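O-succinylhomoserine sulfhydrylase (Mycobacterium tuberculosis, PDB 3NDN) probably catalyses the pyridoxal-phosphate-dependent conversion of O-succinyl-L-homoserine and hydrogen sulfide into L-homocysteine and succinate, a step in methionine biosynthesis. Local coordinates at residues V85-L90 against L270-E275; A344-L348 against V367-T372. All coordinates share one frame; numbering follows the deposited sequence.

Contact 1: V85-L90 against L270-E275; sequences VFEERL and LLKGLE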
ATOM      1  N   VAL A  85     -16.797  -1.675   5.008  1.00 25.16           N
ATOM      2  CA  VAL A  85     -17.094  -0.352   4.459  1.00 25.24           C
ATOM      3  C   VAL A  85     -17.326  -0.458   2.931  1.00 25.04           C
ATOM      4  O   VAL A  85     -18.281   0.133   2.421  1.00 24.83           O
ATOM      5  CB  VAL A  85     -15.965   0.696   4.779  1.00 25.11           C
ATOM      6  CG1 VAL A  85     -16.231   2.043   4.096  1.00 26.50           C
ATOM      7  CG2 VAL A  85     -15.800   0.892   6.313  1.00 25.86           C
ATOM      8  N   PHE A  86     -16.501  -1.250   2.226  1.00 24.77           N
ATOM      9  CA  PHE A  86     -16.703  -1.473   0.767  1.00 24.80           C
ATOM     10  C   PHE A  86     -18.077  -2.144   0.494  1.00 25.73           C
ATOM     11  O   PHE A  86     -18.817  -1.706  -0.408  1.00 25.85           O
ATOM     12  CB  PHE A  86     -15.575  -2.346   0.139  1.00 24.04           C
ATOM     13  CG  PHE A  86     -15.918  -2.886  -1.228  1.00 25.67           C
ATOM     14  CD1 PHE A  86     -15.968  -2.040  -2.330  1.00 25.63           C
ATOM     15  CD2 PHE A  86     -16.225  -4.251  -1.406  1.00 24.59           C
ATOM     16  CE1 PHE A  86     -16.311  -2.528  -3.591  1.00 26.78           C
ATOM     17  CE2 PHE A  86     -16.571  -4.744  -2.654  1.00 27.47           C
ATOM     18  CZ  PHE A  86     -16.624  -3.889  -3.753  1.00 25.48           C
ATOM     19  N   GLU A  87     -18.371  -3.204   1.250  1.00 27.07           N
ATOM     20  CA  GLU A  87     -19.629  -3.987   1.123  1.00 27.73           C
ATOM     21  C   GLU A  87     -20.855  -3.083   1.330  1.00 28.53           C
ATOM     22  O   GLU A  87     -21.816  -3.131   0.548  1.00 28.08           O
ATOM     23  CB  GLU A  87     -19.681  -5.144   2.127  1.00 28.41           C
ATOM     24  CG  GLU A  87     -18.787  -6.363   1.809  1.00 28.66           C
ATOM     25  CD  GLU A  87     -18.642  -7.358   2.974  1.00 31.73           C
ATOM     26  OE1 GLU A  87     -18.939  -6.979   4.140  1.00 29.92           O
ATOM     27  OE2 GLU A  87     -18.216  -8.534   2.734  1.00 29.72           O
ATOM     28  N   GLU A  88     -20.818  -2.259   2.374  1.00 28.63           N
ATOM     29  CA  GLU A  88     -21.980  -1.413   2.692  1.00 29.77           C
ATOM     30  C   GLU A  88     -22.172  -0.242   1.736  1.00 29.35           C
ATOM     31  O   GLU A  88     -23.313   0.106   1.383  1.00 29.35           O
ATOM     32  CB  GLU A  88     -21.940  -0.958   4.155  1.00 29.85           C
ATOM     33  CG  GLU A  88     -23.109  -0.053   4.576  1.00 31.31           C
ATOM     34  CD  GLU A  88     -24.405  -0.803   4.870  1.00 33.57           C
ATOM     35  OE1 GLU A  88     -24.458  -2.055   4.693  1.00 31.03           O
ATOM     36  OE2 GLU A  88     -25.380  -0.119   5.296  1.00 33.91           O
ATOM     37  N   ARG A  89     -21.071   0.378   1.304  1.00 28.98           N
ATOM     38  CA  ARG A  89     -21.145   1.447   0.302  1.00 27.96           C
ATOM     39  C   ARG A  89     -21.761   0.953  -1.022  1.00 27.54           C
ATOM     40  O   ARG A  89     -22.653   1.609  -1.578  1.00 26.10           O
ATOM     41  CB  ARG A  89     -19.755   2.110   0.085  1.00 27.83           C
ATOM     42  CG  ARG A  89     -19.754   3.340  -0.851  1.00 28.74           C
ATOM     43  CD  ARG A  89     -18.422   4.139  -0.736  1.00 28.32           C
ATOM     44  NE  ARG A  89     -18.288   4.765   0.586  1.00 28.47           N
ATOM     45  CZ  ARG A  89     -17.265   5.534   0.978  1.00 29.37           C
ATOM     46  NH1 ARG A  89     -17.267   6.052   2.208  1.00 30.19           N
ATOM     47  NH2 ARG A  89     -16.236   5.775   0.163  1.00 26.64           N
ATOM     48  N   LEU A  90     -21.321  -0.213  -1.515  1.00 26.07           N
ATOM     49  CA  LEU A  90     -21.890  -0.778  -2.746  1.00 26.21           C
ATOM     50  C   LEU A  90     -23.370  -1.184  -2.534  1.00 26.06           C
ATOM     51  O   LEU A  90     -24.200  -0.978  -3.416  1.00 25.97           O
ATOM     52  CB  LEU A  90     -21.055  -1.998  -3.252  1.00 25.16           C
ATOM     53  CG  LEU A  90     -21.470  -2.695  -4.564  1.00 27.01           C
ATOM     54  CD1 LEU A  90     -21.576  -1.734  -5.766  1.00 25.80           C
ATOM     55  CD2 LEU A  90     -20.569  -3.929  -4.894  1.00 26.65           C
ATOM     56  N   LEU A 270     -10.960  -0.054  -3.830  1.00 23.83           N
ATOM     57  CA  LEU A 270     -12.285  -0.109  -4.419  1.00 23.47           C
ATOM     58  C   LEU A 270     -13.316   0.830  -3.777  1.00 23.32           C
ATOM     59  O   LEU A 270     -14.100   1.421  -4.486  1.00 22.16           O
ATOM     60  CB  LEU A 270     -12.804  -1.560  -4.457  1.00 23.22           C
ATOM     61  CG  LEU A 270     -11.943  -2.540  -5.274  1.00 24.47           C
ATOM     62  CD1 LEU A 270     -12.493  -3.970  -5.209  1.00 27.05           C
ATOM     63  CD2 LEU A 270     -11.804  -2.094  -6.737  1.00 24.79           C
ATOM     64  N   LEU A 271     -13.330   0.947  -2.443  1.00 22.65           N
ATOM     65  CA  LEU A 271     -14.270   1.857  -1.761  1.00 23.43           C
ATOM     66  C   LEU A 271     -14.001   3.338  -2.083  1.00 24.39           C
ATOM     67  O   LEU A 271     -14.940   4.158  -2.129  1.00 24.67           O
ATOM     68  CB  LEU A 271     -14.273   1.596  -0.213  1.00 23.46           C
ATOM     69  CG  LEU A 271     -13.094   2.009   0.681  1.00 22.92           C
ATOM     70  CD1 LEU A 271     -13.224   3.523   1.144  1.00 24.24           C
ATOM     71  CD2 LEU A 271     -12.960   1.114   1.923  1.00 23.69           C
ATOM     72  N   LYS A 272     -12.735   3.684  -2.329  1.00 23.74           N
ATOM     73  CA  LYS A 272     -12.393   5.036  -2.713  1.00 24.20           C
ATOM     74  C   LYS A 272     -12.767   5.205  -4.208  1.00 24.42           C
ATOM     75  O   LYS A 272     -13.175   6.278  -4.619  1.00 24.96           O
ATOM     76  CB  LYS A 272     -10.897   5.334  -2.472  1.00 24.23           C
ATOM     77  CG  LYS A 272     -10.448   5.285  -0.984  1.00 25.55           C
ATOM     78  CD  LYS A 272     -11.224   6.284  -0.081  1.00 26.41           C
ATOM     79  CE  LYS A 272     -10.696   7.702  -0.207  1.00 26.66           C
ATOM     80  NZ  LYS A 272     -11.463   8.676   0.661  1.00 29.78           N
ATOM     81  N   GLY A 273     -12.674   4.131  -4.990  1.00 24.09           N
ATOM     82  CA  GLY A 273     -13.146   4.195  -6.414  1.00 24.51           C
ATOM     83  C   GLY A 273     -14.651   4.474  -6.515  1.00 24.42           C
ATOM     84  O   GLY A 273     -15.125   5.122  -7.465  1.00 24.49           O
ATOM     85  N   LEU A 274     -15.407   3.990  -5.533  1.00 24.85           N
ATOM     86  CA  LEU A 274     -16.872   4.151  -5.545  1.00 25.60           C
ATOM     87  C   LEU A 274     -17.285   5.634  -5.373  1.00 25.60           C
ATOM     88  O   LEU A 274     -18.369   6.045  -5.801  1.00 26.18           O
ATOM     89  CB  LEU A 274     -17.523   3.269  -4.480  1.00 26.05           C
ATOM     90  CG  LEU A 274     -17.627   1.752  -4.752  1.00 27.34           C
ATOM     91  CD1 LEU A 274     -18.163   1.067  -3.490  1.00 27.47           C
ATOM     92  CD2 LEU A 274     -18.520   1.433  -5.976  1.00 28.58           C
ATOM     93  N   GLU A 275     -16.399   6.440  -4.799  1.00 25.29           N
ATOM     94  CA  GLU A 275     -16.680   7.896  -4.610  1.00 26.32           C
ATOM     95  C   GLU A 275     -16.815   8.659  -5.934  1.00 26.82           C
ATOM     96  O   GLU A 275     -17.594   9.615  -6.027  1.00 27.76           O
ATOM     97  CB  GLU A 275     -15.614   8.562  -3.761  1.00 26.86           C
ATOM     98  CG  GLU A 275     -15.520   8.004  -2.318  1.00 26.69           C
ATOM     99  CD  GLU A 275     -14.485   8.695  -1.444  1.00 31.17           C
ATOM    100  OE1 GLU A 275     -13.915   9.747  -1.853  1.00 33.25           O
ATOM    101  OE2 GLU A 275     -14.259   8.196  -0.308  1.00 32.28           O
TER
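Phe86 and Leu271 bring two helices together in this helix-helix packing of a PLP-dependent trans-sulfuration enzyme. Their CA atoms are only 4.8 Å apart. Helix 81-94 meets residues 270-275, at the end of helix 264-273 and just beyond. The tight part is apolar. The Phe86 ring, with CG anti to the backbone N (chi1 165°), lies beside Leu270 and Leu274. Its CE1 comes 3.7 Å from Leu270 CB, and its CD1 is 4.0 Å from Leu274 CD1. That same leucine methyl also packs on the aliphatic part of Arg89, 3.8 Å from CG. Val85 CG1 touches Leu271 CD2. Met262 adds to the packing on Phe86 and Leu270.

The looser side is the part of helix 81-94 turned from the contact, where Glu87 and Glu88 are partly exposed. Between the segments the polar part is buried and held by a few bent bonds. Arg89 bends at chi3 and reaches across with NH2. This nitrogen gives a bond of 3.1 Å to Leu271 O at 142°, from above the carbonyl plane. It also forms a salt bridge with Glu275, at 138°. NH1 pairs with Glu46, and NE bonds to Gly34 O. Gln232 and Lys364 of the second subunit bind the Glu275 carboxylate. Glu275 OE2 takes Arg89 NH2 on its anti lone pair at 3.2 Å, and Lys272 NZ on the syn side at 3.0 Å.

Contact 2: A344-L348 against V367-T372; sequences AFEVL and VTHPAT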
ATOM      1  N   ALA A 344      -8.476  -5.539 -40.401  1.00 40.88           N
ATOM      2  CA  ALA A 344      -8.616  -5.311 -38.947  1.00 40.22           C
ATOM      3  C   ALA A 344      -7.267  -5.122 -38.237  1.00 39.78           C
ATOM      4  O   ALA A 344      -7.107  -4.192 -37.449  1.00 38.99           O
ATOM      5  CB  ALA A 344      -9.413  -6.445 -38.288  1.00 40.07           C
ATOM      6  N   PHE A 345      -6.301  -6.001 -38.518  1.00 39.84           N
ATOM      7  CA  PHE A 345      -4.956  -5.886 -37.938  1.00 39.99           C
ATOM      8  C   PHE A 345      -4.281  -4.562 -38.313  1.00 39.97           C
ATOM      9  O   PHE A 345      -3.593  -3.958 -37.500  1.00 39.62           O
ATOM     10  CB  PHE A 345      -4.072  -7.069 -38.370  1.00 40.48           C
ATOM     11  CG  PHE A 345      -4.219  -8.300 -37.508  1.00 41.25           C
ATOM     12  CD1 PHE A 345      -5.416  -8.578 -36.839  1.00 41.52           C
ATOM     13  CD2 PHE A 345      -3.161  -9.208 -37.388  1.00 41.73           C
ATOM     14  CE1 PHE A 345      -5.551  -9.725 -36.050  1.00 40.07           C
ATOM     15  CE2 PHE A 345      -3.288 -10.355 -36.608  1.00 41.53           C
ATOM     16  CZ  PHE A 345      -4.489 -10.614 -35.939  1.00 40.87           C
ATOM     17  N   GLU A 346      -4.486  -4.118 -39.548  1.00 40.77           N
ATOM     18  CA  GLU A 346      -3.925  -2.861 -40.038  1.00 41.63           C
ATOM     19  C   GLU A 346      -4.424  -1.654 -39.230  1.00 40.31           C
ATOM     20  O   GLU A 346      -3.651  -0.737 -38.913  1.00 40.91           O
ATOM     21  CB  GLU A 346      -4.263  -2.680 -41.531  1.00 42.53           C
ATOM     22  CG  GLU A 346      -3.533  -1.513 -42.185  1.00 47.15           C
ATOM     23  CD  GLU A 346      -3.957  -1.251 -43.639  1.00 52.69           C
ATOM     24  OE1 GLU A 346      -5.099  -1.599 -44.032  1.00 52.87           O
ATOM     25  OE2 GLU A 346      -3.130  -0.676 -44.384  1.00 55.64           O
ATOM     26  N   VAL A 347      -5.712  -1.670 -38.898  1.00 39.13           N
ATOM     27  CA  VAL A 347      -6.365  -0.583 -38.152  1.00 37.79           C
ATOM     28  C   VAL A 347      -5.851  -0.526 -36.704  1.00 37.83           C
ATOM     29  O   VAL A 347      -5.486   0.552 -36.200  1.00 36.96           O
ATOM     30  CB  VAL A 347      -7.924  -0.728 -38.186  1.00 37.56           C
ATOM     31  CG1 VAL A 347      -8.606   0.295 -37.281  1.00 36.38           C
ATOM     32  CG2 VAL A 347      -8.458  -0.601 -39.631  1.00 37.35           C
ATOM     33  N   LEU A 348      -5.794  -1.678 -36.050  1.00 37.52           N
ATOM     34  CA  LEU A 348      -5.270  -1.728 -34.674  1.00 38.40           C
ATOM     35  C   LEU A 348      -3.821  -1.240 -34.612  1.00 39.26           C
ATOM     36  O   LEU A 348      -3.453  -0.497 -33.702  1.00 38.92           O
ATOM     37  CB  LEU A 348      -5.398  -3.127 -34.076  1.00 38.49           C
ATOM     38  CG  LEU A 348      -6.648  -3.433 -33.234  1.00 38.32           C
ATOM     39  CD1 LEU A 348      -7.932  -3.281 -34.030  1.00 37.33           C
ATOM     40  CD2 LEU A 348      -6.520  -4.849 -32.698  1.00 38.61           C
ATOM     41  N   VAL A 367      -8.441  -1.037 -27.237  1.00 30.88           N
ATOM     42  CA  VAL A 367      -9.002  -1.675 -28.448  1.00 31.65           C
ATOM     43  C   VAL A 367      -8.606  -3.164 -28.549  1.00 32.44           C
ATOM     44  O   VAL A 367      -7.474  -3.528 -28.224  1.00 32.52           O
ATOM     45  CB  VAL A 367      -8.640  -0.887 -29.756  1.00 31.98           C
ATOM     46  CG1 VAL A 367      -7.123  -0.892 -30.043  1.00 33.79           C
ATOM     47  CG2 VAL A 367      -9.400  -1.422 -30.960  1.00 32.95           C
ATOM     48  N   THR A 368      -9.548  -4.009 -28.968  1.00 32.90           N
ATOM     49  CA  THR A 368      -9.258  -5.441 -29.160  1.00 34.64           C
ATOM     50  C   THR A 368      -9.949  -6.061 -30.402  1.00 34.80           C
ATOM     51  O   THR A 368     -10.967  -5.545 -30.886  1.00 34.95           O
ATOM     52  CB  THR A 368      -9.551  -6.251 -27.858  1.00 34.10           C
ATOM     53  OG1 THR A 368      -8.877  -7.510 -27.917  1.00 37.12           O
ATOM     54  CG2 THR A 368     -11.057  -6.492 -27.670  1.00 34.53           C
ATOM     55  N   HIS A 369      -9.397  -7.180 -30.901  1.00 35.73           N
ATOM     56  CA  HIS A 369      -9.977  -7.942 -32.018  1.00 36.23           C
ATOM     57  C   HIS A 369     -10.554  -9.249 -31.463  1.00 36.76           C
ATOM     58  O   HIS A 369      -9.795 -10.194 -31.203  1.00 36.42           O
ATOM     59  CB  HIS A 369      -8.877  -8.245 -33.061  1.00 36.95           C
ATOM     60  CG  HIS A 369      -9.350  -9.005 -34.266  1.00 37.10           C
ATOM     61  ND1 HIS A 369      -8.993 -10.318 -34.506  1.00 37.93           N
ATOM     62  CD2 HIS A 369     -10.114  -8.627 -35.319  1.00 37.17           C
ATOM     63  CE1 HIS A 369      -9.536 -10.720 -35.641  1.00 37.94           C
ATOM     64  NE2 HIS A 369     -10.213  -9.711 -36.157  1.00 39.28           N
ATOM     65  N   PRO A 370     -11.888  -9.308 -31.272  1.00 36.60           N
ATOM     66  CA  PRO A 370     -12.477 -10.449 -30.558  1.00 37.17           C
ATOM     67  C   PRO A 370     -12.249 -11.832 -31.176  1.00 38.45           C
ATOM     68  O   PRO A 370     -12.057 -12.790 -30.434  1.00 38.57           O
ATOM     69  CB  PRO A 370     -13.969 -10.107 -30.518  1.00 37.07           C
ATOM     70  CG  PRO A 370     -14.004  -8.592 -30.576  1.00 36.60           C
ATOM     71  CD  PRO A 370     -12.881  -8.238 -31.513  1.00 36.68           C
ATOM     72  N   ALA A 371     -12.250 -11.934 -32.508  1.00 39.54           N
ATOM     73  CA  ALA A 371     -12.111 -13.235 -33.189  1.00 41.88           C
ATOM     74  C   ALA A 371     -10.785 -13.961 -32.897  1.00 43.05           C
ATOM     75  O   ALA A 371     -10.709 -15.189 -33.011  1.00 43.75           O
ATOM     76  CB  ALA A 371     -12.334 -13.088 -34.711  1.00 41.86           C
ATOM     77  N   THR A 372      -9.752 -13.212 -32.511  1.00 44.18           N
ATOM     78  CA  THR A 372      -8.455 -13.808 -32.166  1.00 45.82           C
ATOM     79  C   THR A 372      -8.082 -13.680 -30.671  1.00 46.85           C
ATOM     80  O   THR A 372      -7.030 -14.157 -30.254  1.00 47.14           O
ATOM     81  CB  THR A 372      -7.309 -13.247 -33.056  1.00 45.88           C
ATOM     82  OG1 THR A 372      -7.248 -11.819 -32.930  1.00 44.38           O
ATOM     83  CG2 THR A 372      -7.524 -13.631 -34.538  1.00 46.60           C
TER
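Helix 340-350 passes over the end of strand 366-368 and the turn that follows, with CA atoms 7.5 Å apart at Ala344 and His369 and 7.3 Å apart at Leu348 and Val367. This is helix-on-sheet packing in the smaller, five-stranded mixed sheet of the chain, within the C-terminal part of the PLP-dependent fold. The contact across the segments is made by side chains, and it is apolar and aromatic.

Leu348 covers the strand end. Its CD1 meets Val367 CG2 at 3.9 Å. The other methyl, CD2, reaches along the chain to His369 and lies 4.1 Å from its CB. Val393 of the neighbouring strand 392-396 touches both Leu348 and Val367, which extends this apolar patch across the sheet.

His369 packs against Ala344 and Phe345. Its CG is anti to the backbone N (chi1 -179°), which carries the imidazole out to the helix. Ala344 CB packs obliquely on this ring, 3.8 Å from CD2. Phe345 makes a T-shaped stack with the same ring. The phenyl edge points at the imidazole face, with the planes at 88° and the centroids of the Phe345 and His369 rings 5.5 Å apart. The edge atom is Phe345 CE1, which sits over that face, 3.8 Å from His369 ND1. Both imidazole nitrogens are engaged in hydrogen bonds, so the rotation of the ring should be well defined. NE2 pairs with Asp390 O. Ala59 of the third subunit packs on Phe345 and Leu348, so a subunit interface lies beside the contact. The bond between His369 ND1 and Thr372 OG1 is short and nearly straight, 2.8 Å at 175°.

The two contacts share no helix or strand. They lie on opposite sides of the chain's centre, with their centres about 35 Å apart. Contact 1 joins two helices. Contact 2 sets a helix against a strand end and turn of the smaller sheet. Both are largely buried, but contact 2 lies farther from the chain's centre and includes a partly exposed phenylalanine. Their chemistry differs: contact 1 adds a salt-bridge network to its apolar packing, whereas contact 2 is aromatic and aliphatic, its polar bonds lying within one segment or going to residues outside the two. Each borders another copy of the protein in the tetramer, by polar bonds at contact 1 and by packing at contact 2.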